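Local structure of multisubunit Na+/H+ antiporter, A subunit (Anoxybacillus flavithermus, 6Z16) at residues Trp457-Leu465 against Val559-Phe570; Ser269-Lys279 against Leu370-Phe381. The protein probably works as the large membrane subunit of an Mrp-type antiporter that exchanges sodium ions for protons across the cell membrane. All coordinates share one frame; numbering follows the deposited sequence.

Overall arrangement
Both contacts join transmembrane helices, yet they share no helix and their nearest atoms stay about 8 Å apart. Contact 2, Ser269-Lys279 against Leu370-Phe381, lies within the complex I/Mrp antiporter family region and is wholly buried, its centre about 22 Å from the centre of the chain; it pairs a helix that has a wider pi-type turn with a regular one and puts a lysine and a histidine between them. Contact 1, Trp457-Leu465 against Val559-Phe570, joins that region to a later helix; its centre is about 38 Å from that of the chain, and some of its residues reach the surface. It is almost wholly apolar, with no hydrogen bond across it.

Contact 1: residues Trp457-Leu465 against Val559-Phe570; sequences WVASIFTFL and VLLFGLVLYRTF
Phe464 meets Leu560, Gly563 and Leu564 where two transmembrane helices, 451-472 and 552-567, pack in the membrane region of the antiporter-like subunit. The short segments run in the same general sense, crossing at -50° with their axes 8.8 Å apart at closest approach. From its CB, which points toward the partner helix, Phe464 sends its ring out with CG opposite the backbone N (chi1 -177°), straight to the glycine. Its CD2 lies 3.6 Å from Gly563 CA, and CE2 passes on to the carbonyl carbon of that residue; lacking a side chain, the glycine lets the ring reach the backbone. At the far end CZ meets Leu564 CD1 at 3.7 Å, while CE1 looks to Leu560 CD1 at 4.1 Å, both leucine methyls meeting the ring obliquely.

In the middle of the first segment, Ile461 CD1 fits between Val559 CA and Phe562 CB, and Ile461 CG2 turns to Leu566 CD2. Val559 spreads its methyls, CG1 to Ser460 OG and CG2 to the indole of Trp457. The rings of Trp457 and Phe562 meet rim to rim with planes at 80°, neither lying over the other. Tyr567, first residue of a type I turn to Phe570, closes the contact: its hydroxyl is hydrogen-bonded to Ser472, and at its ring edge Leu465 CD1 lies 3.7 Å from Tyr567 CD1.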
# COMPACT_ATOMS: atom_id res chain seq x y z
N TRP A 457 106.01 63.32 22.95
CA TRP A 457 106.92 64.34 22.45
C TRP A 457 107.31 64.07 21.00
O TRP A 457 107.26 65.00 20.17
CB TRP A 457 108.17 64.40 23.33
CG TRP A 457 109.16 65.39 22.85
CD1 TRP A 457 109.06 66.74 22.91
CD2 TRP A 457 110.38 65.10 22.18
NE1 TRP A 457 110.17 67.32 22.34
CE2 TRP A 457 110.99 66.33 21.87
CE3 TRP A 457 111.03 63.92 21.81
CZ2 TRP A 457 112.22 66.41 21.22
CZ3 TRP A 457 112.24 64.00 21.16
CH2 TRP A 457 112.82 65.23 20.88
N VAL A 458 107.58 62.81 20.64
CA VAL A 458 107.99 62.58 19.27
C VAL A 458 106.80 62.69 18.35
O VAL A 458 106.97 63.01 17.16
CB VAL A 458 108.73 61.24 19.04
CG1 VAL A 458 109.89 61.09 20.00
CG2 VAL A 458 107.81 60.04 19.10
N ALA A 459 105.58 62.52 18.90
CA ALA A 459 104.36 62.76 18.14
C ALA A 459 104.32 64.19 17.64
O ALA A 459 104.06 64.43 16.46
CB ALA A 459 103.14 62.46 19.00
N SER A 460 104.71 65.14 18.51
CA SER A 460 104.72 66.54 18.12
C SER A 460 105.75 66.79 17.02
O SER A 460 105.46 67.57 16.10
CB SER A 460 105.00 67.44 19.32
OG SER A 460 104.99 68.80 18.92
N ILE A 461 106.88 66.07 17.08
CA ILE A 461 107.88 66.13 16.01
C ILE A 461 107.24 65.77 14.69
O ILE A 461 107.26 66.56 13.73
CB ILE A 461 109.05 65.18 16.32
CG1 ILE A 461 109.76 65.58 17.61
CG2 ILE A 461 110.02 65.14 15.14
CD1 ILE A 461 110.43 66.90 17.51
N PHE A 462 106.53 64.63 14.69
CA PHE A 462 105.88 64.11 13.50
C PHE A 462 104.84 65.11 13.01
O PHE A 462 104.77 65.39 11.81
CB PHE A 462 105.23 62.77 13.83
CG PHE A 462 106.22 61.70 14.22
CD1 PHE A 462 107.53 61.72 13.77
CD2 PHE A 462 105.84 60.69 15.10
CE1 PHE A 462 108.42 60.74 14.16
CE2 PHE A 462 106.73 59.71 15.49
CZ PHE A 462 108.02 59.74 15.02
N THR A 463 104.16 65.75 13.98
CA THR A 463 103.12 66.74 13.69
C THR A 463 103.68 67.85 12.83
O THR A 463 103.24 68.03 11.67
CB THR A 463 102.54 67.30 14.98
OG1 THR A 463 102.00 66.23 15.76
CG2 THR A 463 101.45 68.28 14.68
N PHE A 464 104.80 68.44 13.30
CA PHE A 464 105.39 69.60 12.65
C PHE A 464 105.76 69.28 11.22
O PHE A 464 105.43 70.06 10.31
CB PHE A 464 106.62 70.07 13.42
CG PHE A 464 107.26 71.31 12.86
CD1 PHE A 464 106.72 72.56 13.11
CD2 PHE A 464 108.40 71.22 12.07
CE1 PHE A 464 107.31 73.70 12.59
CE2 PHE A 464 108.98 72.35 11.54
CZ PHE A 464 108.44 73.59 11.80
N LEU A 465 106.22 68.03 11.01
CA LEU A 465 106.75 67.61 9.72
C LEU A 465 105.70 67.75 8.64
O LEU A 465 105.88 68.56 7.72
CB LEU A 465 107.25 66.17 9.79
CG LEU A 465 107.80 65.65 8.47
CD1 LEU A 465 108.96 66.50 8.00
CD2 LEU A 465 108.22 64.21 8.60
N VAL A 559 111.18 70.74 19.84
CA VAL A 559 110.24 70.32 18.80
C VAL A 559 110.47 71.10 17.51
O VAL A 559 110.58 70.52 16.43
CB VAL A 559 108.78 70.48 19.30
CG1 VAL A 559 107.81 70.36 18.14
CG2 VAL A 559 108.46 69.42 20.32
N LEU A 560 110.60 72.42 17.64
CA LEU A 560 110.82 73.30 16.49
C LEU A 560 112.14 72.99 15.79
O LEU A 560 112.17 72.80 14.57
CB LEU A 560 110.77 74.75 16.96
CG LEU A 560 110.94 75.89 15.96
CD1 LEU A 560 109.83 75.85 14.93
CD2 LEU A 560 110.95 77.22 16.69
N LEU A 561 113.23 72.89 16.56
CA LEU A 561 114.55 72.65 15.96
C LEU A 561 114.65 71.27 15.33
O LEU A 561 115.22 71.13 14.24
CB LEU A 561 115.64 72.83 17.02
CG LEU A 561 117.08 72.64 16.53
CD1 LEU A 561 117.41 73.65 15.44
CD2 LEU A 561 118.08 72.74 17.67
N PHE A 562 114.08 70.25 15.97
CA PHE A 562 114.18 68.91 15.42
C PHE A 562 113.27 68.72 14.22
O PHE A 562 113.64 68.00 13.28
CB PHE A 562 113.89 67.87 16.51
CG PHE A 562 114.96 67.77 17.56
CD1 PHE A 562 116.24 68.27 17.34
CD2 PHE A 562 114.69 67.19 18.78
CE1 PHE A 562 117.21 68.18 18.32
CE2 PHE A 562 115.65 67.10 19.76
CZ PHE A 562 116.92 67.59 19.53
N GLY A 563 112.13 69.40 14.18
CA GLY A 563 111.32 69.38 12.97
C GLY A 563 111.96 70.12 11.82
O GLY A 563 111.84 69.70 10.66
N LEU A 564 112.67 71.22 12.11
CA LEU A 564 113.43 71.92 11.08
C LEU A 564 114.56 71.06 10.53
O LEU A 564 114.78 71.02 9.31
CB LEU A 564 113.99 73.24 11.61
CG LEU A 564 113.27 74.57 11.32
CD1 LEU A 564 111.92 74.71 11.97
CD2 LEU A 564 114.17 75.73 11.72
N VAL A 565 115.29 70.35 11.39
CA VAL A 565 116.38 69.52 10.88
C VAL A 565 115.88 68.20 10.32
O VAL A 565 116.65 67.48 9.68
CB VAL A 565 117.46 69.22 11.93
CG1 VAL A 565 118.03 70.52 12.49
CG2 VAL A 565 116.94 68.32 13.03
N LEU A 566 114.61 67.86 10.55
CA LEU A 566 114.02 66.66 9.97
C LEU A 566 113.36 66.93 8.62
O LEU A 566 113.34 66.03 7.77
CB LEU A 566 112.98 66.08 10.94
CG LEU A 566 112.36 64.72 10.64
CD1 LEU A 566 113.43 63.65 10.71
CD2 LEU A 566 111.24 64.43 11.61
N TYR A 567 112.86 68.14 8.39
CA TYR A 567 112.16 68.41 7.14
C TYR A 567 113.12 68.61 5.96
O TYR A 567 112.79 68.22 4.83
CB TYR A 567 111.24 69.62 7.28
CG TYR A 567 110.56 69.95 5.97
CD1 TYR A 567 109.67 69.05 5.41
CD2 TYR A 567 110.85 71.12 5.28
CE1 TYR A 567 109.07 69.31 4.20
CE2 TYR A 567 110.24 71.40 4.07
CZ TYR A 567 109.35 70.49 3.54
OH TYR A 567 108.73 70.73 2.34
N ARG A 568 114.29 69.22 6.19
CA ARG A 568 115.19 69.53 5.08
C ARG A 568 115.79 68.27 4.47
O ARG A 568 116.06 68.23 3.26
CB ARG A 568 116.29 70.48 5.57
CG ARG A 568 117.33 70.90 4.53
CD ARG A 568 116.71 71.70 3.40
NE ARG A 568 116.19 72.99 3.85
CZ ARG A 568 115.42 73.78 3.11
NH1 ARG A 568 115.06 73.41 1.89
NH2 ARG A 568 115.00 74.94 3.60
N THR A 569 115.96 67.21 5.26
CA THR A 569 116.51 65.96 4.77
C THR A 569 115.44 64.96 4.35
O THR A 569 115.76 63.78 4.17
CB THR A 569 117.42 65.34 5.83
OG1 THR A 569 116.65 65.08 7.02
CG2 THR A 569 118.56 66.29 6.17
N PHE A 570 114.19 65.40 4.19
CA PHE A 570 113.10 64.47 3.88
C PHE A 570 113.19 63.75 2.53
O PHE A 570 112.74 62.59 2.47
CB PHE A 570 111.76 65.21 4.01
CG PHE A 570 110.55 64.33 3.79
CD1 PHE A 570 110.12 63.46 4.78
CD2 PHE A 570 109.84 64.38 2.60
CE1 PHE A 570 109.01 62.66 4.59
CE2 PHE A 570 108.74 63.58 2.40
CZ PHE A 570 108.32 62.72 3.40

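Contact 2: residues Ser269-Lys279 against Leu370-Phe381; sequences SAYLHSATMVK and LFNHATFKGSLF
Lys279 reaches His373 across a buried pair of nearly antiparallel membrane helices, whose short axes stand at 162° and come within 8.3 Å. Helix 266-276 widens into a pi-type turn at 271-276, and Lys279 sits at the N-cap position just before helix 280-292.

The polar link is a hydrogen bond from Lys279 NZ to His373 ND1, 3.0 Å long and tilted 21° from the imidazole plane. The lysine chain runs extended to CE and bends at its last torsion (chi4 63°), which turns NZ to the ring. NZ is also modelled close to Ser274 O, too close for that bond to be trusted in detail.

Beside this link Lys279 CD rests 3.7 Å from Leu370 CD1. Apolar contacts continue along the interface: Ala275 CB faces Ala374 CB at 4.2 Å, and Ala270 CB lies 3.7 Å from Phe381 CB. Between them Ser274 OG meets Lys377 CG and the Phe381 ring, which turns one face to the backbone at Ser269 and Ala270. Ala275 and Ala374, like Ala270 and Gly378, stand where the backbones come nearest, consistent with small residues allowing the approach.

A methionine in place of Lys279 would probably leave His373 ND1 without this donor.

A lysine and a histidine joined here are consistent with the chain of polar residues thought to carry protons in relatives.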
# COMPACT_ATOMS: atom_id res chain seq x y z
N SER A 269 83.10 67.56 4.20
CA SER A 269 84.38 67.19 4.81
C SER A 269 84.74 68.14 5.94
O SER A 269 84.96 67.69 7.07
CB SER A 269 85.48 67.18 3.76
OG SER A 269 85.25 66.18 2.78
N ALA A 270 84.68 69.45 5.67
CA ALA A 270 84.99 70.48 6.66
C ALA A 270 84.11 70.36 7.89
O ALA A 270 84.61 70.08 8.99
CB ALA A 270 84.82 71.86 6.03
N TYR A 271 82.79 70.43 7.70
CA TYR A 271 81.85 70.47 8.82
C TYR A 271 81.85 69.17 9.62
O TYR A 271 82.11 69.17 10.83
CB TYR A 271 80.46 70.78 8.27
CG TYR A 271 79.37 70.93 9.29
CD1 TYR A 271 79.45 71.91 10.25
CD2 TYR A 271 78.23 70.16 9.24
CE1 TYR A 271 78.45 72.07 11.18
CE2 TYR A 271 77.22 70.32 10.16
CZ TYR A 271 77.34 71.29 11.13
OH TYR A 271 76.36 71.47 12.06
N LEU A 272 81.62 68.04 8.93
CA LEU A 272 81.48 66.76 9.61
C LEU A 272 82.80 66.29 10.20
O LEU A 272 82.86 65.93 11.39
CB LEU A 272 80.95 65.71 8.62
CG LEU A 272 79.44 65.59 8.35
CD1 LEU A 272 78.89 66.74 7.52
CD2 LEU A 272 79.16 64.27 7.67
N HIS A 273 83.87 66.29 9.41
CA HIS A 273 85.12 65.71 9.85
C HIS A 273 86.07 66.77 10.38
O HIS A 273 87.29 66.55 10.39
CB HIS A 273 85.72 64.93 8.69
CG HIS A 273 84.69 64.14 7.94
ND1 HIS A 273 83.95 63.13 8.53
CD2 HIS A 273 84.28 64.20 6.66
CE1 HIS A 273 83.12 62.62 7.64
NE2 HIS A 273 83.30 63.25 6.49
N SER A 274 85.55 67.92 10.78
CA SER A 274 86.30 68.86 11.60
C SER A 274 85.61 69.14 12.93
O SER A 274 86.28 69.12 13.96
CB SER A 274 86.50 70.16 10.83
OG SER A 274 87.21 69.91 9.65
N ALA A 275 84.31 69.42 12.93
CA ALA A 275 83.73 70.04 14.11
C ALA A 275 82.60 69.27 14.78
O ALA A 275 82.37 69.50 15.97
CB ALA A 275 83.21 71.44 13.77
N THR A 276 81.90 68.39 14.08
CA THR A 276 80.66 67.85 14.62
C THR A 276 80.68 66.36 14.89
O THR A 276 80.48 65.95 16.04
CB THR A 276 79.52 68.21 13.67
OG1 THR A 276 79.89 67.83 12.35
CG2 THR A 276 79.24 69.69 13.73
N MET A 277 80.91 65.52 13.88
CA MET A 277 80.66 64.09 14.10
C MET A 277 81.83 63.41 14.78
O MET A 277 81.64 62.63 15.71
CB MET A 277 80.33 63.40 12.78
CG MET A 277 80.09 61.92 12.96
SD MET A 277 79.64 61.11 11.45
CE MET A 277 81.13 61.35 10.51
N VAL A 278 83.06 63.75 14.37
CA VAL A 278 84.25 63.14 14.95
C VAL A 278 84.52 63.60 16.38
O VAL A 278 85.48 63.12 16.99
CB VAL A 278 85.46 63.45 14.07
CG1 VAL A 278 85.25 62.89 12.67
CG2 VAL A 278 85.71 64.94 14.02
N LYS A 279 83.71 64.50 16.94
CA LYS A 279 83.80 64.90 18.33
C LYS A 279 82.65 64.39 19.17
O LYS A 279 82.53 64.76 20.34
CB LYS A 279 83.88 66.42 18.42
CG LYS A 279 85.19 66.96 17.89
CD LYS A 279 85.23 68.47 17.89
CE LYS A 279 86.61 68.95 17.52
NZ LYS A 279 86.98 68.54 16.15
N LEU A 370 90.13 71.23 22.09
CA LEU A 370 88.88 70.81 21.47
C LEU A 370 88.28 71.94 20.67
O LEU A 370 88.22 71.87 19.43
CB LEU A 370 87.91 70.35 22.56
CG LEU A 370 86.54 69.87 22.12
CD1 LEU A 370 86.69 68.63 21.28
CD2 LEU A 370 85.73 69.60 23.35
N PHE A 371 87.99 73.05 21.37
CA PHE A 371 87.48 74.27 20.74
C PHE A 371 88.43 74.73 19.66
O PHE A 371 88.02 74.88 18.49
CB PHE A 371 87.30 75.33 21.83
CG PHE A 371 86.80 76.64 21.33
CD1 PHE A 371 85.47 76.81 20.98
CD2 PHE A 371 87.65 77.73 21.25
CE1 PHE A 371 85.01 78.02 20.53
CE2 PHE A 371 87.19 78.95 20.80
CZ PHE A 371 85.86 79.09 20.44
N ASN A 372 89.72 74.71 19.99
CA ASN A 372 90.77 75.22 19.12
C ASN A 372 90.78 74.45 17.82
O ASN A 372 90.70 75.07 16.75
CB ASN A 372 92.11 75.12 19.82
CG ASN A 372 93.22 75.80 19.08
OD1 ASN A 372 93.00 76.48 18.08
ND2 ASN A 372 94.44 75.59 19.56
N HIS A 373 90.70 73.10 17.92
CA HIS A 373 90.89 72.25 16.76
C HIS A 373 89.85 72.56 15.71
O HIS A 373 90.22 72.89 14.57
CB HIS A 373 90.84 70.77 17.12
CG HIS A 373 90.90 69.86 15.93
ND1 HIS A 373 89.77 69.38 15.30
CD2 HIS A 373 91.95 69.41 15.20
CE1 HIS A 373 90.13 68.64 14.27
NE2 HIS A 373 91.44 68.64 14.19
N ALA A 374 88.59 72.73 16.19
CA ALA A 374 87.44 72.89 15.32
C ALA A 374 87.66 74.05 14.38
O ALA A 374 87.74 73.85 13.16
CB ALA A 374 86.18 73.11 16.15
N THR A 375 88.10 75.17 14.97
CA THR A 375 88.20 76.43 14.25
C THR A 375 89.20 76.30 13.11
O THR A 375 88.79 76.32 11.94
CB THR A 375 88.60 77.55 15.21
OG1 THR A 375 87.70 77.54 16.33
CG2 THR A 375 88.46 78.88 14.52
N PHE A 376 90.45 75.92 13.43
CA PHE A 376 91.43 76.02 12.36
C PHE A 376 91.26 74.89 11.37
O PHE A 376 91.48 75.11 10.17
CB PHE A 376 92.88 76.12 12.87
CG PHE A 376 93.37 74.95 13.68
CD1 PHE A 376 93.36 75.02 15.06
CD2 PHE A 376 93.92 73.83 13.08
CE1 PHE A 376 93.85 73.98 15.83
CE2 PHE A 376 94.39 72.78 13.84
CZ PHE A 376 94.36 72.85 15.21
N LYS A 377 90.70 73.77 11.84
CA LYS A 377 90.59 72.63 10.94
C LYS A 377 89.55 72.91 9.89
O LYS A 377 89.79 72.64 8.70
CB LYS A 377 90.28 71.35 11.71
CG LYS A 377 90.30 70.11 10.84
CD LYS A 377 91.65 69.93 10.18
CE LYS A 377 92.72 69.56 11.18
NZ LYS A 377 94.02 69.38 10.49
N GLY A 378 88.48 73.62 10.30
CA GLY A 378 87.45 74.00 9.35
C GLY A 378 88.02 74.87 8.26
O GLY A 378 87.90 74.54 7.06
N SER A 379 88.84 75.85 8.66
CA SER A 379 89.40 76.80 7.72
C SER A 379 90.32 76.10 6.74
O SER A 379 90.23 76.35 5.53
CB SER A 379 90.14 77.91 8.47
OG SER A 379 91.24 77.41 9.19
N LEU A 380 91.07 75.10 7.23
CA LEU A 380 92.04 74.43 6.37
C LEU A 380 91.35 73.66 5.27
O LEU A 380 91.76 73.77 4.10
CB LEU A 380 92.94 73.51 7.19
CG LEU A 380 93.99 74.24 8.03
CD1 LEU A 380 94.78 73.26 8.87
CD2 LEU A 380 94.91 75.01 7.11
N PHE A 381 90.22 73.00 5.59
CA PHE A 381 89.51 72.25 4.55
C PHE A 381 88.95 73.19 3.51
O PHE A 381 89.08 72.93 2.30
CB PHE A 381 88.39 71.41 5.14
CG PHE A 381 88.82 70.08 5.66
CD1 PHE A 381 89.06 69.04 4.77
CD2 PHE A 381 88.94 69.84 7.01
CE1 PHE A 381 89.44 67.80 5.23
CE2 PHE A 381 89.31 68.60 7.48
CZ PHE A 381 89.56 67.58 6.58